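Local coordinates for protein exodeoxyribonuclease (Neisseria meningitidis, PDB 2JC5) that probably cleaves the DNA backbone at abasic sites as a metal-dependent endonuclease of the AP/ExoA repair family, here with magnesium bound, at residues A[221-226]-A[250-255]. Sequence-based numbering, arbitrary orientation.
Sequences DYQMVT and LVVEYD
The ring of Tyr-254 meets the carboxamide of Gln-223 at its rim: OE1 lies near the ring plane, beside the hydroxyl, while CG1 of Val-252, from the same strand, sits over one face, offset toward the rim. Amide and ring planes differ by only 28°, and Tyr-254 OH donates to Gln-223 OE1 over 2.8 Å, with the hydroxyl oxygen somewhat out of the plane of the Gln-223 carbonyl. The amide in turn rests against Val-252, whose CG2 comes within 3.4 Å of Gln-223 CD. Gln-223 NE2 makes a weak, bent hydrogen bond to Leu-250 O (3.3 Å) and another hydrogen bond to Ile-4 O on strand 2-8, so that both ends of this buried group are engaged, which should hold the amide in one rotation. With CG beside the backbone N (chi1 -65°) and the chain extended beyond it, the glutamine spans the gap between two strands that share no sheet. Here is the interface between the two sheets of the DNase I-like alpha/beta sandwich: strands 217-225 and 250-254 belong to different sheets that face each other, and these segments run the same way, 26° from parallel and 8.1 Å apart at closest approach. Apolar contacts flank the polar link at both ends. Leu-250 pushes CD2 against the backbone of the facing strand, 3.6 Å from Tyr-222 C, and Val-225 CG2 lies obliquely to the tyrosine ring, 3.4 Å from Tyr-254 OH. Met-191 of helix 191-195 touches Val-225, Val-252 and Tyr-254. At the start of strand segment 221-225, the carboxylate of Asp-221, predicted to matter for catalysis, turns away from strand 250-254; its OD2 is hydrogen-bonded to Thr-203 OG1 and His-247 ND1.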
loop_
_atom_site.group_PDB
_atom_site.type_symbol
_atom_site.label_atom_id
_atom_site.label_comp_id
_atom_site.label_asym_id
_atom_site.label_seq_id
_atom_site.Cartn_x
_atom_site.Cartn_y
_atom_site.Cartn_z
ATOM N N ASP A 221 -5.233 -0.353 -3.954
ATOM C CA ASP A 221 -4.046 -0.866 -3.280
ATOM C C ASP A 221 -3.248 -1.654 -4.296
ATOM O O ASP A 221 -3.825 -2.380 -5.113
ATOM C CB ASP A 221 -4.453 -1.740 -2.106
ATOM C CG ASP A 221 -5.242 -0.965 -1.061
ATOM O OD1 ASP A 221 -4.608 -0.335 -0.174
ATOM O OD2 ASP A 221 -6.497 -0.968 -1.110
ATOM N N TYR A 222 -1.936 -1.488 -4.257
ATOM C CA TYR A 222 -1.038 -2.075 -5.252
ATOM C C TYR A 222 0.215 -2.627 -4.613
ATOM O O TYR A 222 0.641 -2.173 -3.552
ATOM C CB TYR A 222 -0.529 -1.028 -6.250
ATOM C CG TYR A 222 -1.528 -0.319 -7.101
ATOM C CD1 TYR A 222 -2.305 0.713 -6.586
ATOM C CD2 TYR A 222 -1.675 -0.633 -8.442
ATOM C CE1 TYR A 222 -3.213 1.367 -7.371
ATOM C CE2 TYR A 222 -2.574 0.037 -9.232
ATOM C CZ TYR A 222 -3.335 1.049 -8.694
ATOM O OH TYR A 222 -4.217 1.733 -9.509
ATOM N N GLN A 223 0.846 -3.551 -5.324
ATOM C CA GLN A 223 2.283 -3.813 -5.185
ATOM C C GLN A 223 2.918 -3.468 -6.522
ATOM O O GLN A 223 2.664 -4.137 -7.513
ATOM C CB GLN A 223 2.529 -5.271 -4.773
ATOM C CG GLN A 223 1.984 -5.572 -3.376
ATOM C CD GLN A 223 2.511 -6.856 -2.713
ATOM O OE1 GLN A 223 3.565 -7.399 -3.057
ATOM N NE2 GLN A 223 1.771 -7.324 -1.728
ATOM N N MET A 224 3.663 -2.365 -6.553
ATOM C CA MET A 224 4.406 -1.963 -7.748
ATOM C C MET A 224 5.821 -2.511 -7.633
ATOM O O MET A 224 6.474 -2.286 -6.622
ATOM C CB MET A 224 4.471 -0.443 -7.895
ATOM C CG MET A 224 3.128 0.215 -8.168
ATOM S SD MET A 224 2.539 -0.165 -9.841
ATOM C CE MET A 224 1.266 1.088 -10.002
ATOM N N VAL A 225 6.289 -3.226 -8.655
ATOM C CA VAL A 225 7.496 -4.041 -8.532
ATOM C C VAL A 225 8.481 -3.763 -9.674
ATOM O O VAL A 225 8.083 -3.510 -10.815
ATOM C CB VAL A 225 7.099 -5.549 -8.490
ATOM C CG1 VAL A 225 8.292 -6.444 -8.184
ATOM C CG2 VAL A 225 6.002 -5.786 -7.441
ATOM N N THR A 226 9.770 -3.839 -9.358
ATOM C CA THR A 226 10.855 -3.742 -10.348
ATOM C C THR A 226 10.864 -4.984 -11.250
ATOM O O THR A 226 10.270 -5.997 -10.898
ATOM C CB THR A 226 12.186 -3.564 -9.625
ATOM O OG1 THR A 226 12.283 -4.513 -8.560
ATOM C CG2 THR A 226 12.272 -2.153 -9.073
ATOM N N LEU A 250 -3.828 -7.244 0.314
ATOM C CA LEU A 250 -3.310 -7.680 -0.970
ATOM C C LEU A 250 -2.052 -8.495 -0.733
ATOM O O LEU A 250 -1.075 -7.988 -0.206
ATOM C CB LEU A 250 -3.013 -6.462 -1.848
ATOM C CG LEU A 250 -2.295 -6.700 -3.173
ATOM C CD1 LEU A 250 -3.128 -7.598 -4.115
ATOM C CD2 LEU A 250 -1.932 -5.367 -3.799
ATOM N N VAL A 251 -2.114 -9.784 -1.086
ATOM C CA VAL A 251 -1.045 -10.720 -0.789
ATOM C C VAL A 251 -0.382 -11.156 -2.078
ATOM O O VAL A 251 -1.063 -11.601 -2.999
ATOM C CB VAL A 251 -1.623 -11.965 -0.091
ATOM C CG1 VAL A 251 -0.491 -12.957 0.284
ATOM C CG2 VAL A 251 -2.491 -11.578 1.119
ATOM N N VAL A 252 0.941 -11.071 -2.143
ATOM C CA VAL A 252 1.685 -11.542 -3.333
ATOM C C VAL A 252 2.808 -12.445 -2.864
ATOM O O VAL A 252 3.471 -12.138 -1.870
ATOM C CB VAL A 252 2.249 -10.396 -4.186
ATOM C CG1 VAL A 252 2.910 -10.937 -5.467
ATOM C CG2 VAL A 252 1.134 -9.400 -4.552
ATOM N N GLU A 253 3.002 -13.556 -3.583
ATOM C CA GLU A 253 4.064 -14.513 -3.301
ATOM C C GLU A 253 5.109 -14.434 -4.396
ATOM O O GLU A 253 4.768 -14.548 -5.571
ATOM C CB GLU A 253 3.473 -15.927 -3.219
ATOM C CG GLU A 253 2.574 -16.075 -2.019
ATOM C CD GLU A 253 1.911 -17.419 -1.917
ATOM O OE1 GLU A 253 2.639 -18.434 -1.847
ATOM O OE2 GLU A 253 0.660 -17.449 -1.877
ATOM N N TYR A 254 6.371 -14.247 -3.995
ATOM C CA TYR A 254 7.492 -14.119 -4.911
ATOM C C TYR A 254 8.482 -15.258 -4.693
ATOM O O TYR A 254 8.801 -15.606 -3.570
ATOM C CB TYR A 254 8.229 -12.797 -4.663
ATOM C CG TYR A 254 7.366 -11.565 -4.830
ATOM C CD1 TYR A 254 6.651 -11.046 -3.753
ATOM C CD2 TYR A 254 7.302 -10.896 -6.048
ATOM C CE1 TYR A 254 5.859 -9.919 -3.901
ATOM C CE2 TYR A 254 6.525 -9.772 -6.203
ATOM C CZ TYR A 254 5.799 -9.286 -5.136
ATOM O OH TYR A 254 5.011 -8.170 -5.280
ATOM N N ASP A 255 8.964 -15.839 -5.785
ATOM C CA ASP A 255 10.020 -16.851 -5.708
ATOM C C ASP A 255 11.347 -16.122 -5.581
ATOM O O ASP A 255 12.060 -15.939 -6.563
ATOM C CB ASP A 255 9.986 -17.725 -6.949
ATOM C CG ASP A 255 11.027 -18.799 -6.931
ATOM O OD1 ASP A 255 11.595 -19.029 -5.851
ATOM O OD2 ASP A 255 11.262 -19.412 -7.999
#